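Local coordinates for conserved protein (Geobacillus kaustophilus, PDB 2PCS), which is of unknown function but, as a CoxG-family protein of the Bet v 1-like clan, probably binds a small ligand between its sheet and long C-terminal helix, at residues Glu10-Val15 / Lys141-Ile146; Trp19-Leu22 / Ser26-Ser29; Val67-Ile70 / Tyr76-Leu79. All blocks are in the same frame, centred on the assembly; numbering follows the deposited sequence.

Interaction 1: residues Glu10-Val15 / Lys141-Ile146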
loop_
_atom_site.group_PDB
_atom_site.type_symbol
_atom_site.label_atom_id
_atom_site.label_comp_id
_atom_site.label_asym_id
_atom_site.label_seq_id
_atom_site.Cartn_x
_atom_site.Cartn_y
_atom_site.Cartn_z
ATOM N N GLU A 10 5.125 -12.139 6.630
ATOM C CA GLU A 10 6.511 -12.464 6.907
ATOM C C GLU A 10 7.310 -12.281 5.626
ATOM O O GLU A 10 6.876 -12.673 4.546
ATOM C CB GLU A 10 6.642 -13.865 7.485
ATOM C CG GLU A 10 6.236 -13.924 8.969
ATOM C CD GLU A 10 6.131 -15.374 9.499
ATOM O OE1 GLU A 10 5.202 -16.111 9.027
ATOM O OE2 GLU A 10 6.968 -15.760 10.380
ATOM N N LEU A 11 8.440 -11.612 5.735
ATOM C CA LEU A 11 9.221 -11.306 4.569
ATOM C C LEU A 11 10.628 -11.851 4.731
ATOM O O LEU A 11 11.145 -11.998 5.860
ATOM C CB LEU A 11 9.230 -9.790 4.294
ATOM C CG LEU A 11 7.900 -9.093 3.946
ATOM C CD1 LEU A 11 7.981 -7.630 4.323
ATOM C CD2 LEU A 11 7.566 -9.203 2.480
ATOM N N LYS A 12 11.240 -12.162 3.603
ATOM C CA LYS A 12 12.591 -12.666 3.573
ATOM C C LYS A 12 13.516 -11.477 3.463
ATOM O O LYS A 12 13.662 -10.896 2.372
ATOM C CB LYS A 12 12.762 -13.614 2.364
ATOM C CG LYS A 12 12.912 -15.084 2.761
ATOM C CD LYS A 12 12.075 -16.029 1.858
ATOM C CE LYS A 12 11.624 -17.298 2.654
ATOM N NZ LYS A 12 11.101 -18.427 1.779
ATOM N N GLY A 13 14.113 -11.077 4.580
ATOM C CA GLY A 13 15.075 -9.966 4.550
ATOM C C GLY A 13 15.118 -9.365 5.913
ATOM O O GLY A 13 14.206 -9.584 6.723
ATOM N N THR A 14 16.166 -8.606 6.206
ATOM C CA THR A 14 16.209 -7.918 7.498
ATOM C C THR A 14 15.327 -6.671 7.493
ATOM O O THR A 14 14.883 -6.200 6.425
ATOM C CB THR A 14 17.622 -7.512 7.890
ATOM O OG1 THR A 14 18.127 -6.568 6.931
ATOM C CG2 THR A 14 18.560 -8.757 8.000
ATOM N N VAL A 15 15.090 -6.136 8.691
ATOM C CA VAL A 15 14.222 -4.979 8.856
ATOM C C VAL A 15 14.739 -3.867 7.957
ATOM O O VAL A 15 13.978 -3.239 7.241
ATOM C CB VAL A 15 14.167 -4.498 10.308
ATOM C CG1 VAL A 15 13.538 -3.091 10.393
ATOM C CG2 VAL A 15 13.385 -5.497 11.177
ATOM N N LYS A 141 5.299 -8.040 -4.895
ATOM C CA LYS A 141 6.345 -7.464 -5.745
ATOM C C LYS A 141 7.488 -6.924 -4.909
ATOM O O LYS A 141 8.642 -6.904 -5.363
ATOM C CB LYS A 141 5.798 -6.407 -6.709
ATOM C CG LYS A 141 4.885 -6.946 -7.834
ATOM C CD LYS A 141 3.760 -5.958 -8.115
ATOM C CE LYS A 141 3.310 -5.844 -9.585
ATOM N NZ LYS A 141 2.405 -4.608 -9.762
ATOM N N ILE A 142 7.175 -6.477 -3.691
ATOM C CA ILE A 142 8.201 -6.012 -2.763
ATOM C C ILE A 142 9.087 -7.194 -2.415
ATOM O O ILE A 142 10.297 -7.054 -2.345
ATOM C CB ILE A 142 7.615 -5.427 -1.436
ATOM C CG1 ILE A 142 7.012 -4.054 -1.637
ATOM C CG2 ILE A 142 8.690 -5.284 -0.379
ATOM C CD1 ILE A 142 7.969 -3.069 -2.116
ATOM N N GLN A 143 8.484 -8.347 -2.177
ATOM C CA GLN A 143 9.252 -9.529 -1.827
ATOM C C GLN A 143 10.225 -9.873 -2.966
ATOM O O GLN A 143 11.393 -10.231 -2.708
ATOM C CB GLN A 143 8.357 -10.707 -1.409
ATOM C CG GLN A 143 9.096 -11.983 -0.921
ATOM C CD GLN A 143 10.202 -11.759 0.152
ATOM O OE1 GLN A 143 9.985 -12.028 1.332
ATOM N NE2 GLN A 143 11.393 -11.295 -0.276
ATOM N N LYS A 144 9.781 -9.668 -4.204
ATOM C CA LYS A 144 10.618 -9.896 -5.348
ATOM C C LYS A 144 11.765 -8.912 -5.412
ATOM O O LYS A 144 12.893 -9.305 -5.689
ATOM C CB LYS A 144 9.815 -9.838 -6.650
ATOM C CG LYS A 144 10.675 -9.358 -7.823
ATOM C CD LYS A 144 9.911 -9.225 -9.127
ATOM C CE LYS A 144 10.857 -9.293 -10.345
ATOM N NZ LYS A 144 10.041 -9.408 -11.607
ATOM N N GLU A 145 11.507 -7.634 -5.186
ATOM C CA GLU A 145 12.580 -6.651 -5.359
ATOM C C GLU A 145 13.597 -6.748 -4.249
ATOM O O GLU A 145 14.771 -6.468 -4.467
ATOM C CB GLU A 145 12.039 -5.223 -5.478
ATOM C CG GLU A 145 11.203 -4.981 -6.740
ATOM C CD GLU A 145 12.017 -4.923 -8.034
ATOM O OE1 GLU A 145 13.260 -4.770 -8.004
ATOM O OE2 GLU A 145 11.395 -5.004 -9.110
ATOM N N ILE A 146 13.136 -7.147 -3.060
ATOM C CA ILE A 146 14.015 -7.504 -1.942
ATOM C C ILE A 146 14.906 -8.662 -2.376
ATOM O O ILE A 146 16.121 -8.552 -2.294
ATOM C CB ILE A 146 13.230 -7.914 -0.676
ATOM C CG1 ILE A 146 12.567 -6.705 -0.010
ATOM C CG2 ILE A 146 14.145 -8.620 0.329
ATOM C CD1 ILE A 146 11.517 -7.085 1.036
#

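Interaction 2: residues Trp19-Leu22 / Ser26-Ser29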
loop_
_atom_site.group_PDB
_atom_site.type_symbol
_atom_site.label_atom_id
_atom_site.label_comp_id
_atom_site.label_asym_id
_atom_site.label_seq_id
_atom_site.Cartn_x
_atom_site.Cartn_y
_atom_site.Cartn_z
ATOM N N TRP A 19 12.820 -2.031 4.955
ATOM C CA TRP A 19 12.660 -0.581 5.061
ATOM C C TRP A 19 13.217 0.200 3.834
ATOM O O TRP A 19 12.555 1.131 3.325
ATOM C CB TRP A 19 13.267 -0.073 6.357
ATOM C CG TRP A 19 13.141 1.385 6.516
ATOM C CD1 TRP A 19 14.044 2.357 6.102
ATOM C CD2 TRP A 19 12.050 2.078 7.133
ATOM N NE1 TRP A 19 13.558 3.604 6.431
ATOM C CE2 TRP A 19 12.347 3.464 7.070
ATOM C CE3 TRP A 19 10.845 1.664 7.728
ATOM C CZ2 TRP A 19 11.478 4.439 7.578
ATOM C CZ3 TRP A 19 10.016 2.627 8.273
ATOM C CH2 TRP A 19 10.323 4.003 8.184
ATOM N N SER A 20 14.385 -0.182 3.346
ATOM C CA SER A 20 14.943 0.498 2.165
ATOM C C SER A 20 14.131 0.291 0.860
ATOM O O SER A 20 14.186 1.159 -0.002
ATOM C CB SER A 20 16.403 0.106 1.909
ATOM O OG SER A 20 16.441 -1.097 1.169
ATOM N N LYS A 21 13.405 -0.834 0.722
ATOM C CA LYS A 21 12.486 -0.996 -0.429
ATOM C C LYS A 21 11.237 -0.161 -0.257
ATOM O O LYS A 21 10.783 0.518 -1.190
ATOM C CB LYS A 21 12.101 -2.454 -0.697
ATOM C CG LYS A 21 13.231 -3.300 -1.285
ATOM C CD LYS A 21 13.898 -2.685 -2.513
ATOM C CE LYS A 21 15.327 -3.268 -2.749
ATOM N NZ LYS A 21 16.005 -2.728 -4.006
ATOM N N LEU A 22 10.697 -0.190 0.957
ATOM C CA LEU A 22 9.477 0.506 1.243
ATOM C C LEU A 22 9.624 2.041 1.142
ATOM O O LEU A 22 8.634 2.761 0.975
ATOM C CB LEU A 22 8.981 0.081 2.621
ATOM C CG LEU A 22 8.451 -1.338 2.800
ATOM C CD1 LEU A 22 8.208 -1.588 4.252
ATOM C CD2 LEU A 22 7.155 -1.587 1.975
ATOM N N SER A 26 11.037 4.808 -6.569
ATOM C CA SER A 26 11.098 4.043 -7.833
ATOM C C SER A 26 10.640 2.593 -7.692
ATOM O O SER A 26 10.031 2.039 -8.595
ATOM C CB SER A 26 12.493 4.093 -8.488
ATOM O OG SER A 26 13.506 4.401 -7.537
ATOM N N ILE A 27 10.938 1.990 -6.560
ATOM C CA ILE A 27 10.530 0.639 -6.286
ATOM C C ILE A 27 9.000 0.562 -5.997
ATOM O O ILE A 27 8.324 -0.409 -6.403
ATOM C CB ILE A 27 11.379 0.074 -5.079
ATOM C CG1 ILE A 27 12.881 0.144 -5.397
ATOM C CG2 ILE A 27 10.897 -1.343 -4.603
ATOM C CD1 ILE A 27 13.378 -0.957 -6.325
ATOM N N LEU A 28 8.473 1.564 -5.289
ATOM C CA LEU A 28 7.066 1.610 -4.975
ATOM C C LEU A 28 6.244 1.757 -6.262
ATOM O O LEU A 28 5.305 0.984 -6.499
ATOM C CB LEU A 28 6.755 2.751 -4.003
ATOM C CG LEU A 28 7.373 2.709 -2.600
ATOM C CD1 LEU A 28 7.443 4.121 -1.936
ATOM C CD2 LEU A 28 6.655 1.741 -1.704
ATOM N N SER A 29 6.594 2.737 -7.095
ATOM C CA SER A 29 5.946 2.903 -8.400
ATOM C C SER A 29 5.749 1.605 -9.163
ATOM O O SER A 29 4.691 1.381 -9.744
ATOM C CB SER A 29 6.723 3.847 -9.298
ATOM O OG SER A 29 5.821 4.317 -10.292
#

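Interaction 3: residues Val67-Ile70 / Tyr76-Leu79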
loop_
_atom_site.group_PDB
_atom_site.type_symbol
_atom_site.label_atom_id
_atom_site.label_comp_id
_atom_site.label_asym_id
_atom_site.label_seq_id
_atom_site.Cartn_x
_atom_site.Cartn_y
_atom_site.Cartn_z
ATOM N N VAL A 67 3.697 10.025 3.274
ATOM C CA VAL A 67 4.390 9.257 4.321
ATOM C C VAL A 67 4.656 10.139 5.561
ATOM O O VAL A 67 5.364 11.112 5.464
ATOM C CB VAL A 67 5.707 8.627 3.764
ATOM C CG1 VAL A 67 6.203 7.504 4.649
ATOM C CG2 VAL A 67 5.484 8.071 2.354
ATOM N N THR A 68 4.055 9.838 6.713
ATOM C CA THR A 68 4.280 10.614 7.933
ATOM C C THR A 68 4.750 9.733 9.143
ATOM O O THR A 68 4.853 8.522 9.004
ATOM C CB THR A 68 3.018 11.364 8.316
ATOM O OG1 THR A 68 2.034 10.435 8.768
ATOM C CG2 THR A 68 2.447 12.079 7.128
ATOM N N ASP A 69 5.054 10.362 10.294
ATOM C CA ASP A 69 5.462 9.707 11.552
ATOM C C ASP A 69 6.577 8.707 11.277
ATOM O O ASP A 69 6.572 7.598 11.737
ATOM C CB ASP A 69 4.224 9.053 12.213
ATOM C CG ASP A 69 4.398 8.756 13.709
ATOM O OD1 ASP A 69 5.133 9.481 14.416
ATOM O OD2 ASP A 69 3.761 7.791 14.209
ATOM N N ILE A 70 7.544 9.121 10.495
ATOM C CA ILE A 70 8.493 8.215 9.915
ATOM C C ILE A 70 9.568 7.894 10.909
ATOM O O ILE A 70 10.330 8.802 11.307
ATOM C CB ILE A 70 9.186 8.832 8.740
ATOM C CG1 ILE A 70 8.174 9.175 7.606
ATOM C CG2 ILE A 70 10.267 7.899 8.302
ATOM C CD1 ILE A 70 8.825 9.681 6.244
ATOM N N TYR A 76 6.103 3.528 9.977
ATOM C CA TYR A 76 5.555 4.783 9.399
ATOM C C TYR A 76 4.040 4.790 9.285
ATOM O O TYR A 76 3.370 3.779 9.552
ATOM C CB TYR A 76 6.215 5.136 8.089
ATOM C CG TYR A 76 6.044 4.077 7.039
ATOM C CD1 TYR A 76 6.829 2.891 7.060
ATOM C CD2 TYR A 76 5.088 4.223 6.031
ATOM C CE1 TYR A 76 6.666 1.889 6.072
ATOM C CE2 TYR A 76 4.916 3.253 5.039
ATOM C CZ TYR A 76 5.689 2.085 5.068
ATOM O OH TYR A 76 5.507 1.146 4.075
ATOM N N LYS A 77 3.484 5.963 8.950
ATOM C CA LYS A 77 2.071 6.099 8.670
ATOM C C LYS A 77 1.881 6.586 7.248
ATOM O O LYS A 77 2.743 7.242 6.710
ATOM C CB LYS A 77 1.400 7.022 9.675
ATOM C CG LYS A 77 1.486 6.479 11.075
ATOM C CD LYS A 77 0.649 7.336 12.044
ATOM C CE LYS A 77 0.357 6.655 13.396
ATOM N NZ LYS A 77 0.210 7.741 14.455
ATOM N N LEU A 78 0.758 6.211 6.629
ATOM C CA LEU A 78 0.422 6.649 5.270
ATOM C C LEU A 78 -0.899 7.367 5.259
ATOM O O LEU A 78 -1.842 6.897 5.885
ATOM C CB LEU A 78 0.319 5.468 4.295
ATOM C CG LEU A 78 1.573 4.806 3.756
ATOM C CD1 LEU A 78 1.042 3.884 2.649
ATOM C CD2 LEU A 78 2.728 5.745 3.196
ATOM N N LEU A 79 -0.975 8.491 4.552
ATOM C CA LEU A 79 -2.275 9.144 4.304
ATOM C C LEU A 79 -2.480 9.104 2.822
ATOM O O LEU A 79 -1.584 9.511 2.073
ATOM C CB LEU A 79 -2.285 10.588 4.789
ATOM C CG LEU A 79 -1.764 10.870 6.217
ATOM C CD1 LEU A 79 -1.696 12.398 6.467
ATOM C CD2 LEU A 79 -2.698 10.192 7.269
#

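Interaction 1: residues Glu10-Val15 / Lys141-Ile146
The flat amide of Q143 is met in its own plane by the backbone of K12 and on its two sides by aliphatic carbons: L11 CB and CD2 lie to one side near OE1, and K12 CB lies to the other, 3.4 Å from OE1. In the carbonyl plane, on a lone pair of OE1, sits K12 N at 2.6 Å, with a nearly straight N-H...O angle of 174°. Q143 swings its CG anti to the backbone N (chi1 -176°) and then bends at chi2, which brings the amide out from the helix to the strand. Here the first strand, 4-12, meets the last turns of helix 124-148, the long C-terminal helix of the Bet v 1-like fold; the two short segments run 25° from parallel, with axes 8.7 Å apart. The side-chain amide thus serves a backbone N-H at the strand's end. One turn further on, I146 presses its CG2 methyl to 3.1 Å from K12 O, a tight approach without a hydrogen bond. The K12 amine points away from the helix, whereas L11 and I146 are buried and both touch V18 of helix 15-22. At G13, a side chain would crowd both I146 CG2 and the preceding carbonyl O. T14 then N-caps helix 15-22, its N-H bonded in return to E17 OE1, as in a capping box.

Interaction 2: residues Trp19-Leu22 / Ser26-Ser29
I27 faces K21 with its CG2 methyl, which rests 3.9 Å from both K21 O and K21 CD. The lysine chain, bent at chi2 (-51°), passes obliquely over the isoleucine, so its methylenes do the touching while NZ goes on to hydrogen-bond S149 OG. The close part of the contact is at L28: its two methyls straddle the carbonyl oxygen of L22, CD1 at 3.4 Å and CD2 at 3.5 Å from L22 O. These are apolar approaches, and no hydrogen bond joins the segments. The two short helices, 15-22 and 25-31, form the helical pair that links the first two strands of the Bet v 1-like fold. Helix 124-148 packs against both, with F138 touching L22 and L28, and E145 touching I27. L28 also comes within about 4 Å of a bound, unidentified ligand. The looser part is the pairing of K21 with I27, both partly exposed, where no approach is closer than that of CG2. With an alanine here in place of I27, CB would stay near K21 O, but the loss of CG2 and CD1 would probably open a gap beside K21 CD and leave the lysine methylenes less firmly supported on that side. L22 sets off away from helix 25-31, and its side chain touches Y76.

Interaction 3: residues Val67-Ile70 / Tyr76-Leu79
V67 and Y76 are brought together by their first torsions: V67 holds CG1 anti to its backbone N (chi1 -162°), and Y76 tucks CG between its own N and carbonyl carbon (chi1 60°), which turns the ring to the face that carries V67 and L78. V67 CG1 then meets Y76 CD2 obliquely at 3.7 Å. The residues belong to the beta hairpin of strands 59-71 and 75-84, part of the curved antiparallel sheet of the Bet v 1-like fold. V67 and L78 form a non-hydrogen-bonded pair, side by side and pointing the same way, with V67 CG2 3.7 Å from L78 CD2; that same CD2 lies in plane at the edge of the Y76 ring. Next along, T68 and K77 form the hydrogen-bonded pair. T68 N to K77 O and K77 N to T68 O both measure 2.9 Å. On the face opposite V67 and L78, T68 OG1 packs 3.6 Å from K77 CB.

At D69 the chain turns a corner, its backbone in the left-handed helical region, and the side chain lies across the extended K77 chain. D69 OD2 also hydrogen-bonds H75 NE2, so OD2 is shared between H75 and K77. On the face of V67 and L78, the Y76 ring meets W19 and approaches a bound, unidentified ligand to about 3 Å, placing this end of the hairpin at the ligand site. The salt bridge to K77 is loose: D69 OD2 and K77 NZ stand 3.6 Å apart.

Along the chain, interaction 1 brings the N-terminal strand to the C-terminal helix, and interactions 2 and 3 follow one another in the sequence between its two segments. Centres of interactions 1 and 2 are 11 Å apart, and they touch where I146 and E145 pack on K21 and I142 and E145 on I27, fixing helices 15-22 and 25-31 against helix 124-148. Interactions 2 and 3, with centres 14 Å apart, meet where W19 packs on Y76 and I70 and L22 reaches the Y76 hydroxyl. Interactions 1 and 3 do not touch, with centres 20 Å apart, though both reach the same antiparallel sheet. L28 and Y76 each lie close to bound, unidentified ligand atoms, consistent with a pocket between them.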